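Local coordinates for protein ATP-dependent protease subunit HslV (Trypanosoma brucei brucei, PDB 4HNZ) that cleaves unfolded protein substrates as the threonine-type peptidase of the mitochondrial HslVU complex, and through it regulates mitochondrial DNA replication, at residues 2-7 against 151-156; 15-20 against 161-166; 33-38 against 168-173; 45-50 against 121-126. All coordinates share one frame; numbering follows the deposited sequence.

Contact 1 (2-7 against 151-156); sequences TILSVR and KAMRIA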
loop_
_atom_site.group_PDB
_atom_site.type_symbol
_atom_site.label_atom_id
_atom_site.label_comp_id
_atom_site.label_asym_id
_atom_site.label_seq_id
_atom_site.Cartn_x
_atom_site.Cartn_y
_atom_site.Cartn_z
ATOM N N THR A 2 -7.504 25.471 -16.680
ATOM C CA THR A 2 -7.382 26.784 -16.068
ATOM C C THR A 2 -8.643 27.563 -16.374
ATOM O O THR A 2 -8.971 27.778 -17.532
ATOM C CB THR A 2 -6.187 27.542 -16.626
ATOM O OG1 THR A 2 -4.994 26.734 -16.501
ATOM C CG2 THR A 2 -5.993 28.813 -15.887
ATOM N N ILE A 3 -9.407 27.887 -15.321
ATOM C CA ILE A 3 -10.488 28.783 -15.393
ATOM C C ILE A 3 -10.121 29.955 -14.500
ATOM O O ILE A 3 -9.770 29.764 -13.331
ATOM C CB ILE A 3 -11.810 28.195 -14.850
ATOM C CG1 ILE A 3 -12.081 26.797 -15.347
ATOM C CG2 ILE A 3 -12.990 29.090 -15.201
ATOM C CD1 ILE A 3 -12.300 26.710 -16.807
ATOM N N LEU A 4 -10.263 31.172 -15.025
ATOM C CA LEU A 4 -9.859 32.371 -14.322
ATOM C C LEU A 4 -10.903 33.429 -14.482
ATOM O O LEU A 4 -11.417 33.681 -15.593
ATOM C CB LEU A 4 -8.557 32.863 -14.888
ATOM C CG LEU A 4 -8.129 34.227 -14.407
ATOM C CD1 LEU A 4 -7.758 34.172 -12.945
ATOM C CD2 LEU A 4 -6.946 34.769 -15.193
ATOM N N SER A 5 -11.237 34.081 -13.383
ATOM C CA SER A 5 -12.147 35.232 -13.399
ATOM C C SER A 5 -11.438 36.428 -12.774
ATOM O O SER A 5 -10.855 36.318 -11.708
ATOM C CB SER A 5 -13.405 34.922 -12.580
ATOM O OG SER A 5 -14.272 36.052 -12.524
ATOM N N VAL A 6 -11.517 37.582 -13.427
ATOM C CA VAL A 6 -11.001 38.826 -12.894
ATOM C C VAL A 6 -12.068 39.934 -12.965
ATOM O O VAL A 6 -12.644 40.156 -14.016
ATOM C CB VAL A 6 -9.823 39.320 -13.745
ATOM C CG1 VAL A 6 -9.249 40.587 -13.178
ATOM C CG2 VAL A 6 -8.751 38.230 -13.847
ATOM N N ARG A 7 -12.337 40.564 -11.839
ATOM C CA ARG A 7 -13.218 41.680 -11.765
ATOM C C ARG A 7 -12.342 42.893 -11.490
ATOM O O ARG A 7 -11.636 42.927 -10.496
ATOM C CB ARG A 7 -14.249 41.486 -10.626
ATOM C CG ARG A 7 -15.184 42.668 -10.402
ATOM C CD ARG A 7 -16.269 42.387 -9.332
ATOM N NE ARG A 7 -17.317 41.511 -9.860
ATOM C CZ ARG A 7 -17.393 40.190 -9.667
ATOM N NH1 ARG A 7 -16.496 39.559 -8.908
ATOM N NH2 ARG A 7 -18.371 39.467 -10.251
ATOM N N LYS A 151 -3.226 37.910 -20.110
ATOM C CA LYS A 151 -1.838 37.775 -19.760
ATOM C C LYS A 151 -1.670 36.625 -18.741
ATOM O O LYS A 151 -0.735 35.839 -18.827
ATOM C CB LYS A 151 -1.364 39.106 -19.179
ATOM C CG LYS A 151 -0.172 39.745 -19.866
ATOM C CD LYS A 151 1.126 39.299 -19.215
ATOM C CE LYS A 151 2.317 40.133 -19.681
ATOM N NZ LYS A 151 2.417 41.425 -18.897
ATOM N N ALA A 152 -2.552 36.589 -17.743
ATOM C CA ALA A 152 -2.470 35.607 -16.710
ATOM C C ALA A 152 -2.707 34.213 -17.262
ATOM O O ALA A 152 -2.012 33.292 -16.890
ATOM C CB ALA A 152 -3.418 35.921 -15.604
ATOM N N MET A 153 -3.609 34.084 -18.213
ATOM C CA MET A 153 -3.813 32.806 -18.879
ATOM C C MET A 153 -2.653 32.363 -19.720
ATOM O O MET A 153 -2.376 31.151 -19.784
ATOM C CB MET A 153 -5.047 32.826 -19.778
ATOM C CG MET A 153 -6.360 32.962 -19.068
ATOM S SD MET A 153 -6.843 31.522 -18.089
ATOM C CE MET A 153 -7.356 30.382 -19.376
ATOM N N ARG A 154 -2.021 33.265 -20.438
ATOM C CA ARG A 154 -0.848 32.876 -21.240
ATOM C C ARG A 154 0.210 32.320 -20.312
ATOM O O ARG A 154 0.796 31.282 -20.584
ATOM C CB ARG A 154 -0.261 34.037 -22.060
ATOM C CG ARG A 154 1.054 33.713 -22.832
ATOM C CD ARG A 154 0.860 32.960 -24.176
ATOM N NE ARG A 154 -0.259 33.419 -25.080
ATOM C CZ ARG A 154 -0.448 34.684 -25.595
ATOM N NH1 ARG A 154 0.382 35.687 -25.271
ATOM N NH2 ARG A 154 -1.485 34.984 -26.434
ATOM N N ILE A 155 0.413 32.986 -19.192
ATOM C CA ILE A 155 1.403 32.561 -18.237
ATOM C C ILE A 155 1.048 31.254 -17.555
ATOM O O ILE A 155 1.910 30.326 -17.502
ATOM C CB ILE A 155 1.669 33.660 -17.174
ATOM C CG1 ILE A 155 2.400 34.811 -17.871
ATOM C CG2 ILE A 155 2.493 33.128 -16.009
ATOM C CD1 ILE A 155 2.361 36.077 -17.088
ATOM N N ALA A 156 -0.182 31.123 -17.096
ATOM C CA ALA A 156 -0.576 29.931 -16.380
ATOM C C ALA A 156 -0.557 28.735 -17.288
ATOM O O ALA A 156 -0.112 27.650 -16.900
ATOM C CB ALA A 156 -1.942 30.108 -15.757
#
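Thr2 meets Met153 at the start of the N-terminal strand. The two side chains pass alongside each other in opposite directions. Thr2 CG2 lies 3.6 Å from Met153 SD. The methionine methyl reaches further, to the backbone: Met153 CE is 3.6 Å from Thr2 O. Thr2 OG1 stands beside the backbone N (chi1 -54°), which leaves CG2 anti to that N and facing the helix. CG2 also comes within 4.3 Å of Ala156 CB. The hydroxyl OG1 is hydrogen-bonded to Ser163 OG. Ile3 points away from the helix, toward the space between the sheets. Leu4 points toward the helix again. Its CB packs 3.9 Å from Met153 SD, so the sulfur touches both Thr2 and Leu4. The CD2 branch of Leu4 ends 3.7 Å from Ala152 CB. No hydrogen bond crosses; the joint is buried and apolar. Met153 bends at both chi2 and chi3, which carries its end to the strand. Helix 127-137 packs beside the pair through Ala130 and Ala133. This is the packing of a helix on the outer face of a sheet, as in the four-layer alpha-beta-beta-alpha sandwich of the Ntn hydrolases.

Contact 2 (15-20 against 161-166); sequences LGDRQV and VFSNEH. With MG (magnesium ion), chain M.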
loop_
_atom_site.group_PDB
_atom_site.type_symbol
_atom_site.label_atom_id
_atom_site.label_comp_id
_atom_site.label_asym_id
_atom_site.label_seq_id
_atom_site.Cartn_x
_atom_site.Cartn_y
_atom_site.Cartn_z
ATOM N N LEU A 15 -12.505 33.383 -18.157
ATOM C CA LEU A 15 -11.766 32.785 -19.210
ATOM C C LEU A 15 -11.516 31.329 -18.854
ATOM O O LEU A 15 -11.277 31.018 -17.685
ATOM C CB LEU A 15 -10.404 33.447 -19.379
ATOM C CG LEU A 15 -10.375 34.689 -20.253
ATOM C CD1 LEU A 15 -11.084 35.809 -19.504
ATOM C CD2 LEU A 15 -8.941 35.110 -20.590
ATOM N N GLY A 16 -11.496 30.475 -19.864
ATOM C CA GLY A 16 -11.140 29.070 -19.698
ATOM C C GLY A 16 -10.369 28.528 -20.872
ATOM O O GLY A 16 -10.580 28.936 -22.003
ATOM N N ASP A 17 -9.483 27.610 -20.594
ATOM C CA ASP A 17 -8.744 26.990 -21.680
ATOM C C ASP A 17 -9.645 25.940 -22.361
ATOM O O ASP A 17 -10.772 25.715 -21.941
ATOM C CB ASP A 17 -7.411 26.417 -21.202
ATOM C CG ASP A 17 -7.558 25.051 -20.601
ATOM O OD1 ASP A 17 -8.290 24.936 -19.566
ATOM O OD2 ASP A 17 -6.967 24.072 -21.148
ATOM N N ARG A 18 -9.078 25.235 -23.334
ATOM C CA ARG A 18 -9.860 24.316 -24.124
ATOM C C ARG A 18 -9.286 22.912 -24.224
ATOM O O ARG A 18 -9.754 22.108 -25.071
ATOM C CB ARG A 18 -10.092 24.910 -25.542
ATOM C CG ARG A 18 -10.641 26.347 -25.576
ATOM C CD ARG A 18 -10.779 26.954 -27.000
ATOM N NE ARG A 18 -12.195 26.897 -27.323
ATOM C CZ ARG A 18 -12.769 26.417 -28.414
ATOM N NH1 ARG A 18 -12.069 26.002 -29.465
ATOM N NH2 ARG A 18 -14.064 26.387 -28.454
ATOM N N GLN A 19 -8.339 22.563 -23.361
ATOM C CA GLN A 19 -7.704 21.241 -23.428
ATOM C C GLN A 19 -8.470 20.223 -22.647
ATOM O O GLN A 19 -8.734 20.405 -21.497
ATOM C CB GLN A 19 -6.268 21.302 -22.894
ATOM C CG GLN A 19 -5.486 20.004 -23.025
ATOM C CD GLN A 19 -4.043 20.201 -22.626
ATOM O OE1 GLN A 19 -3.397 21.016 -23.213
ATOM N NE2 GLN A 19 -3.523 19.440 -21.668
ATOM N N VAL A 20 -8.758 19.079 -23.228
ATOM C CA VAL A 20 -9.225 17.930 -22.435
ATOM C C VAL A 20 -8.163 16.848 -22.445
ATOM O O VAL A 20 -7.694 16.409 -23.510
ATOM C CB VAL A 20 -10.515 17.345 -23.010
ATOM C CG1 VAL A 20 -10.967 16.109 -22.193
ATOM C CG2 VAL A 20 -11.631 18.401 -23.022
ATOM N N VAL A 161 0.948 21.808 -17.856
ATOM C CA VAL A 161 0.873 20.892 -18.943
ATOM C C VAL A 161 -0.559 20.464 -19.234
ATOM O O VAL A 161 -0.816 19.948 -20.309
ATOM C CB VAL A 161 1.749 19.630 -18.730
ATOM C CG1 VAL A 161 3.193 20.019 -18.435
ATOM C CG2 VAL A 161 1.249 18.747 -17.593
ATOM N N PHE A 162 -1.489 20.682 -18.277
ATOM C CA PHE A 162 -2.913 20.249 -18.445
ATOM C C PHE A 162 -3.832 21.307 -18.948
ATOM O O PHE A 162 -5.032 21.097 -18.959
ATOM C CB PHE A 162 -3.459 19.630 -17.134
ATOM C CG PHE A 162 -2.626 18.451 -16.650
ATOM C CD1 PHE A 162 -2.515 17.289 -17.423
ATOM C CD2 PHE A 162 -1.909 18.514 -15.435
ATOM C CE1 PHE A 162 -1.790 16.203 -16.961
ATOM C CE2 PHE A 162 -1.139 17.447 -15.013
ATOM C CZ PHE A 162 -1.094 16.282 -15.754
ATOM N N SER A 163 -3.283 22.424 -19.386
ATOM C CA SER A 163 -4.063 23.488 -19.991
ATOM C C SER A 163 -3.381 23.939 -21.300
ATOM O O SER A 163 -2.135 23.863 -21.421
ATOM C CB SER A 163 -4.158 24.695 -19.039
ATOM O OG SER A 163 -4.674 24.319 -17.767
ATOM N N ASN A 164 -4.170 24.424 -22.276
ATOM C CA ASN A 164 -3.554 24.887 -23.552
ATOM C C ASN A 164 -3.712 26.377 -23.771
ATOM O O ASN A 164 -4.255 27.091 -22.931
ATOM C CB ASN A 164 -4.056 24.055 -24.742
ATOM C CG ASN A 164 -5.536 24.268 -25.045
ATOM O OD1 ASN A 164 -6.191 25.192 -24.531
ATOM N ND2 ASN A 164 -6.066 23.435 -25.915
ATOM N N GLU A 165 -3.297 26.808 -24.937
ATOM C CA GLU A 165 -3.217 28.214 -25.254
ATOM C C GLU A 165 -4.463 28.787 -25.898
ATOM O O GLU A 165 -4.449 29.916 -26.283
ATOM C CB GLU A 165 -2.003 28.473 -26.168
ATOM C CG GLU A 165 -2.174 27.994 -27.620
ATOM C CD GLU A 165 -1.776 26.519 -27.884
ATOM O OE1 GLU A 165 -1.812 25.654 -26.954
ATOM O OE2 GLU A 165 -1.362 26.242 -29.047
ATOM N N HIS A 166 -5.513 28.011 -26.045
ATOM C CA HIS A 166 -6.704 28.486 -26.722
ATOM C C HIS A 166 -7.748 28.755 -25.633
ATOM O O HIS A 166 -7.978 27.925 -24.764
ATOM C CB HIS A 166 -7.198 27.445 -27.744
ATOM C CG HIS A 166 -6.193 27.084 -28.803
ATOM N ND1 HIS A 166 -5.749 27.988 -29.744
ATOM C CD2 HIS A 166 -5.582 25.905 -29.102
ATOM C CE1 HIS A 166 -4.884 27.404 -30.550
ATOM N NE2 HIS A 166 -4.761 26.137 -30.177
HETATM MG MG MG M . 0.285 24.021 -21.279
HETATM O O HOH W 1 -6.766 19.163 -19.341
HETATM O O HOH W 2 -3.991 21.450 -26.543
HETATM O O HOH W 3 0.067 21.790 -22.591
#
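Asp17 and Asn164 join residues 15-20 to the loop that carries the metal site, and each side chain forms an Asx turn. The tight part is the buried centre. Asp17 OD2 accepts from Asn164 N at 3.0 Å, on the anti side, tilted out of the carboxylate plane. Gln19 N, two residues on from Asp17, reaches the same oxygen from the opposite face. Asn164 OD1 is gripped in the same way. Arg18 N bonds to it across the contact at 3.1 Å, and His166 N comes from the other face of the carbonyl. Asp17 OD1 makes a salt bridge to Lys34 NZ and accepts a hydrogen bond from Thr2 N, next to Thr1, the active-site residue by similarity. The solvent side is at Arg18 and His166, where the histidine is exposed. Their side chains cross at about a right angle, yet Arg18 CG still lies 3.2 Å from His166 O. The Arg18 guanidinium has its salt bridge with Asp168. At the other end, Ser163 O binds the magnesium ion at 2.4 Å, alongside Thr157 O, Asp160 O and a water. That water also donates to Val161 O. Gln19, extended beyond CG, brings NE2 to the same Val161 O at 3.1 Å, in the carbonyl plane and on a lone pair.

Contact 3 (33-38 against 168-173); sequences CKLRRI and DVEVLE. Unlike the reference sequence in segment 168-173: Glu173 (reference Lys).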
loop_
_atom_site.group_PDB
_atom_site.type_symbol
_atom_site.label_atom_id
_atom_site.label_comp_id
_atom_site.label_asym_id
_atom_site.label_seq_id
_atom_site.Cartn_x
_atom_site.Cartn_y
_atom_site.Cartn_z
ATOM N N CYS A 33 -15.074 23.697 -25.068
ATOM C CA CYS A 33 -15.488 24.891 -24.388
ATOM C C CYS A 33 -15.823 24.566 -22.925
ATOM O O CYS A 33 -16.565 23.650 -22.639
ATOM C CB CYS A 33 -16.704 25.513 -25.101
ATOM S SG CYS A 33 -17.028 27.172 -24.422
ATOM N N LYS A 34 -15.302 25.342 -21.996
ATOM C CA LYS A 34 -15.496 25.042 -20.587
ATOM C C LYS A 34 -16.300 26.137 -19.879
ATOM O O LYS A 34 -16.404 26.124 -18.654
ATOM C CB LYS A 34 -14.136 24.870 -19.888
ATOM C CG LYS A 34 -13.337 23.718 -20.427
ATOM C CD LYS A 34 -11.988 23.632 -19.790
ATOM C CE LYS A 34 -11.167 22.576 -20.512
ATOM N NZ LYS A 34 -9.748 22.603 -20.064
ATOM N N LEU A 35 -16.887 27.051 -20.656
ATOM C CA LEU A 35 -17.749 28.109 -20.122
ATOM C C LEU A 35 -19.162 27.906 -20.595
ATOM O O LEU A 35 -19.384 27.402 -21.681
ATOM C CB LEU A 35 -17.279 29.462 -20.601
ATOM C CG LEU A 35 -15.780 29.728 -20.430
ATOM C CD1 LEU A 35 -15.487 31.164 -20.810
ATOM C CD2 LEU A 35 -15.334 29.469 -19.006
ATOM N N ARG A 36 -20.138 28.261 -19.781
ATOM C CA ARG A 36 -21.516 28.233 -20.224
ATOM C C ARG A 36 -22.197 29.500 -19.775
ATOM O O ARG A 36 -21.915 30.033 -18.686
ATOM C CB ARG A 36 -22.245 27.032 -19.655
ATOM C CG ARG A 36 -21.788 25.675 -20.150
ATOM C CD ARG A 36 -22.084 25.422 -21.626
ATOM N NE ARG A 36 -21.693 24.039 -21.985
ATOM C CZ ARG A 36 -20.440 23.619 -22.233
ATOM N NH1 ARG A 36 -19.402 24.449 -22.201
ATOM N NH2 ARG A 36 -20.217 22.347 -22.522
ATOM N N ARG A 37 -23.036 30.002 -20.643
ATOM C CA ARG A 37 -23.889 31.110 -20.349
ATOM C C ARG A 37 -25.134 30.438 -19.776
ATOM O O ARG A 37 -25.750 29.660 -20.457
ATOM C CB ARG A 37 -24.210 31.806 -21.669
ATOM C CG ARG A 37 -24.928 33.141 -21.572
ATOM C CD ARG A 37 -23.976 34.298 -21.792
ATOM N NE ARG A 37 -24.460 35.503 -21.130
ATOM C CZ ARG A 37 -23.745 36.608 -20.962
ATOM N NH1 ARG A 37 -22.495 36.699 -21.417
ATOM N NH2 ARG A 37 -24.278 37.634 -20.321
ATOM N N ILE A 38 -25.498 30.647 -18.512
ATOM C CA ILE A 38 -26.776 30.038 -18.062
ATOM C C ILE A 38 -27.974 30.988 -18.191
ATOM O O ILE A 38 -29.089 30.541 -18.283
ATOM C CB ILE A 38 -26.707 29.383 -16.670
ATOM C CG1 ILE A 38 -26.611 30.403 -15.559
ATOM C CG2 ILE A 38 -25.528 28.400 -16.621
ATOM C CD1 ILE A 38 -26.164 29.732 -14.267
ATOM N N ASP A 168 -11.557 30.559 -24.204
ATOM C CA ASP A 168 -12.848 31.200 -24.376
ATOM C C ASP A 168 -12.972 32.314 -23.345
ATOM O O ASP A 168 -12.444 32.212 -22.231
ATOM C CB ASP A 168 -13.945 30.167 -24.190
ATOM C CG ASP A 168 -14.009 29.189 -25.357
ATOM O OD1 ASP A 168 -14.295 29.667 -26.468
ATOM O OD2 ASP A 168 -13.786 27.962 -25.173
ATOM N N VAL A 169 -13.675 33.365 -23.730
ATOM C CA VAL A 169 -13.843 34.537 -22.907
ATOM C C VAL A 169 -15.329 34.881 -22.776
ATOM O O VAL A 169 -16.059 34.927 -23.761
ATOM C CB VAL A 169 -13.151 35.734 -23.539
ATOM C CG1 VAL A 169 -13.251 36.925 -22.620
ATOM C CG2 VAL A 169 -11.681 35.421 -23.815
ATOM N N GLU A 170 -15.775 35.135 -21.557
ATOM C CA GLU A 170 -17.030 35.800 -21.331
ATOM C C GLU A 170 -16.774 37.096 -20.569
ATOM O O GLU A 170 -15.949 37.146 -19.654
ATOM C CB GLU A 170 -17.972 34.899 -20.528
ATOM C CG GLU A 170 -18.529 33.721 -21.310
ATOM C CD GLU A 170 -19.558 34.105 -22.377
ATOM O OE1 GLU A 170 -19.925 33.201 -23.159
ATOM O OE2 GLU A 170 -20.022 35.265 -22.445
ATOM N N VAL A 171 -17.612 38.096 -20.842
ATOM C CA VAL A 171 -17.538 39.400 -20.200
ATOM C C VAL A 171 -18.909 39.792 -19.607
ATOM O O VAL A 171 -19.948 39.475 -20.162
ATOM C CB VAL A 171 -17.059 40.429 -21.244
ATOM C CG1 VAL A 171 -16.769 41.757 -20.587
ATOM C CG2 VAL A 171 -15.810 39.929 -21.929
ATOM N N LEU A 172 -18.931 40.451 -18.459
ATOM C CA LEU A 172 -20.176 41.036 -17.892
ATOM C C LEU A 172 -19.918 42.429 -17.294
ATOM O O LEU A 172 -18.779 42.700 -16.911
ATOM C CB LEU A 172 -20.711 40.114 -16.807
ATOM C CG LEU A 172 -21.123 38.699 -17.218
ATOM C CD1 LEU A 172 -21.325 37.858 -15.976
ATOM C CD2 LEU A 172 -22.422 38.760 -18.021
ATOM N N GLU A 173 -20.954 43.278 -17.220
ATOM C CA GLU A 173 -20.830 44.702 -16.822
ATOM C C GLU A 173 -21.640 45.226 -15.606
ATOM O O GLU A 173 -21.061 45.607 -14.595
ATOM C CB GLU A 173 -21.165 45.597 -18.019
ATOM C CG GLU A 173 -20.360 45.353 -19.292
ATOM C CD GLU A 173 -18.909 45.809 -19.196
ATOM O OE1 GLU A 173 -18.531 46.467 -18.195
ATOM O OE2 GLU A 173 -18.125 45.505 -20.118
HETATM O O HOH W 4 -13.284 27.072 -22.642
#
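Arg37 and Glu170 form the salt bridge of this contact, with Arg37 NH1 3.0 Å from Glu170 OE2. The bond is bent, with an angle of 137° at the hydrogen. The oxygen lies at the edge of the guanidinium, near its plane. The nitrogen, however, meets OE2 from above the carboxylate plane, and the two planes are 68° apart. A bend at chi2 brings the arginine chain over to the second strand. Arg37 NH2 bonds to Asp40 O, so the guanidinium is held at two nitrogens.

Van der Waals contacts come next. Leu35 CD1 is the touching branch of that leucine, 3.5 Å from Asp168 O, 3.8 Å from Asp168 CB and 4.0 Å from Glu170 CG. It sits between Asp168 and Glu170, two residues apart on the strand and both directed toward it. Leu172 slides past Arg37 in the opposite direction, its CD2 meeting the guanidinium obliquely near NH2.

Polar contacts lie at the other end. Asp168 OD2 is 3.4 Å from Cys33 SG. A water accepts from Lys34 N at 2.7 Å and lies as close to Asp168 OD2, whose salt-bridge partner is Arg18. Lys34 NZ extends away to Asp17 and Thr1 OG1.

The axes of strands 35-38 and 168-172 are 8.3 Å apart at closest and 32° from parallel, with no backbone bond between them. The strands belong to different sheets. This is face-to-face packing in the beta sandwich of the proteasome-like Ntn hydrolase fold.

Contact 4 (45-50 against 121-126); sequences GFAGST and VAIGSG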
loop_
_atom_site.group_PDB
_atom_site.type_symbol
_atom_site.label_atom_id
_atom_site.label_comp_id
_atom_site.label_asym_id
_atom_site.label_seq_id
_atom_site.Cartn_x
_atom_site.Cartn_y
_atom_site.Cartn_z
ATOM N N GLY A 45 -17.923 28.509 -15.395
ATOM C CA GLY A 45 -16.809 27.838 -15.933
ATOM C C GLY A 45 -16.533 26.631 -15.091
ATOM O O GLY A 45 -16.743 26.672 -13.905
ATOM N N PHE A 46 -16.023 25.564 -15.724
ATOM C CA PHE A 46 -15.851 24.264 -15.047
ATOM C C PHE A 46 -14.528 23.559 -15.317
ATOM O O PHE A 46 -13.980 23.671 -16.408
ATOM C CB PHE A 46 -17.014 23.332 -15.313
ATOM C CG PHE A 46 -17.101 22.812 -16.737
ATOM C CD1 PHE A 46 -16.424 21.660 -17.144
ATOM C CD2 PHE A 46 -17.933 23.426 -17.674
ATOM C CE1 PHE A 46 -16.579 21.112 -18.456
ATOM C CE2 PHE A 46 -18.046 22.902 -18.976
ATOM C CZ PHE A 46 -17.360 21.752 -19.360
ATOM N N ALA A 47 -13.972 22.996 -14.265
ATOM C CA ALA A 47 -12.987 21.970 -14.375
ATOM C C ALA A 47 -13.658 20.645 -14.056
ATOM O O ALA A 47 -14.495 20.598 -13.151
ATOM C CB ALA A 47 -11.843 22.208 -13.394
ATOM N N GLY A 48 -13.332 19.625 -14.829
ATOM C CA GLY A 48 -13.951 18.294 -14.740
ATOM C C GLY A 48 -14.504 17.838 -16.074
ATOM O O GLY A 48 -14.539 18.610 -17.037
ATOM N N SER A 49 -15.043 16.645 -16.108
ATOM C CA SER A 49 -15.597 16.113 -17.323
ATOM C C SER A 49 -16.927 16.762 -17.708
ATOM O O SER A 49 -17.667 17.312 -16.850
ATOM C CB SER A 49 -15.861 14.603 -17.146
ATOM O OG SER A 49 -16.970 14.381 -16.292
ATOM N N THR A 50 -17.234 16.689 -18.986
ATOM C CA THR A 50 -18.470 17.225 -19.508
ATOM C C THR A 50 -19.677 16.821 -18.684
ATOM O O THR A 50 -20.461 17.670 -18.238
ATOM C CB THR A 50 -18.690 16.709 -20.942
ATOM O OG1 THR A 50 -17.544 17.084 -21.715
ATOM C CG2 THR A 50 -19.975 17.301 -21.581
ATOM N N VAL A 121 -10.545 35.043 -8.841
ATOM C CA VAL A 121 -10.874 33.675 -8.489
ATOM C C VAL A 121 -10.434 32.763 -9.608
ATOM O O VAL A 121 -10.516 33.130 -10.758
ATOM C CB VAL A 121 -12.418 33.497 -8.387
ATOM C CG1 VAL A 121 -12.795 32.057 -8.087
ATOM C CG2 VAL A 121 -12.972 34.363 -7.274
ATOM N N ALA A 122 -9.975 31.573 -9.268
ATOM C CA ALA A 122 -9.499 30.642 -10.284
ATOM C C ALA A 122 -9.523 29.211 -9.791
ATOM O O ALA A 122 -9.299 28.954 -8.613
ATOM C CB ALA A 122 -8.072 30.999 -10.689
ATOM N N ILE A 123 -9.731 28.292 -10.730
ATOM C CA ILE A 123 -9.729 26.868 -10.462
ATOM C C ILE A 123 -8.967 26.092 -11.553
ATOM O O ILE A 123 -8.586 26.644 -12.581
ATOM C CB ILE A 123 -11.145 26.284 -10.377
ATOM C CG1 ILE A 123 -11.970 26.604 -11.621
ATOM C CG2 ILE A 123 -11.835 26.833 -9.145
ATOM C CD1 ILE A 123 -13.318 25.917 -11.698
ATOM N N GLY A 124 -8.779 24.781 -11.283
ATOM C CA GLY A 124 -8.117 23.858 -12.188
ATOM C C GLY A 124 -6.663 23.670 -11.803
ATOM O O GLY A 124 -6.135 24.413 -11.031
ATOM N N SER A 125 -6.018 22.688 -12.401
ATOM C CA SER A 125 -4.600 22.483 -12.256
ATOM C C SER A 125 -3.815 23.742 -12.520
ATOM O O SER A 125 -2.743 23.919 -11.976
ATOM C CB SER A 125 -4.145 21.379 -13.247
ATOM O OG SER A 125 -4.640 21.646 -14.568
ATOM N N GLY A 126 -4.279 24.613 -13.408
ATOM C CA GLY A 126 -3.519 25.843 -13.688
ATOM C C GLY A 126 -3.977 27.096 -12.943
ATOM O O GLY A 126 -3.329 28.157 -13.031
#
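The two stacked sheets of the Ntn hydrolase sandwich meet here, beside Thr1, where Ile123 packs on Ala47. Strand 45-48 belongs to one sheet and strand 121-123 to the other. Their axes come within 8.5 Å and run 29° from parallel. No hydrogen bond passes between them. The contact is small and rests mainly on Ile123 CD1, which lies 3.9 Å from Ala47 N and 4.1 Å from Gly45 O. Ile123 CG1 stands between its own backbone N and carbonyl carbon (chi1 54°), and the chain then runs straight on to CD1. Gly45 has no side chain on the face turned to the other sheet. Ala47 points its small CB toward residues 121-126, and Ile123 CD1 lies 4.3 Å from that CB. Ile123 also packs on Ser94 and Ile96 of strand 93-98, next to strand 42-48. Past Ile123 the chain leaves the strand through Gly124. Ser125 follows, and its OG is hydrogen-bonded to Thr1 N and to Asp160. Ala47 also touches Thr1, the active-site residue by similarity, so Ala47 and Ser125 both border that site. At the Thr1 end, Ala47 CB stands 4.2 Å from Gly124 CA.

Overall arrangement
Contacts 1 and 4 are buried and apolar, with no hydrogen bond across either. Contact 2 is also largely buried, but it is polar and metal-linked. Contact 3 is only partly buried and mixes a salt bridge with leucine packing. Contacts 3 and 4 each join the same two sheets: strands 35-39 and 42-48 are neighbours in one, and strands 167-172 and 120-123 belong to the other. Contact 1 instead sets a helix on the outer face of that second sheet. Contact 2 ties one of its strands to the loop after the same helix. The N-terminal strand 3-8 pairs with 11-22 and with 120-123, and so joins contacts 1, 2 and 4. All four approach Thr1.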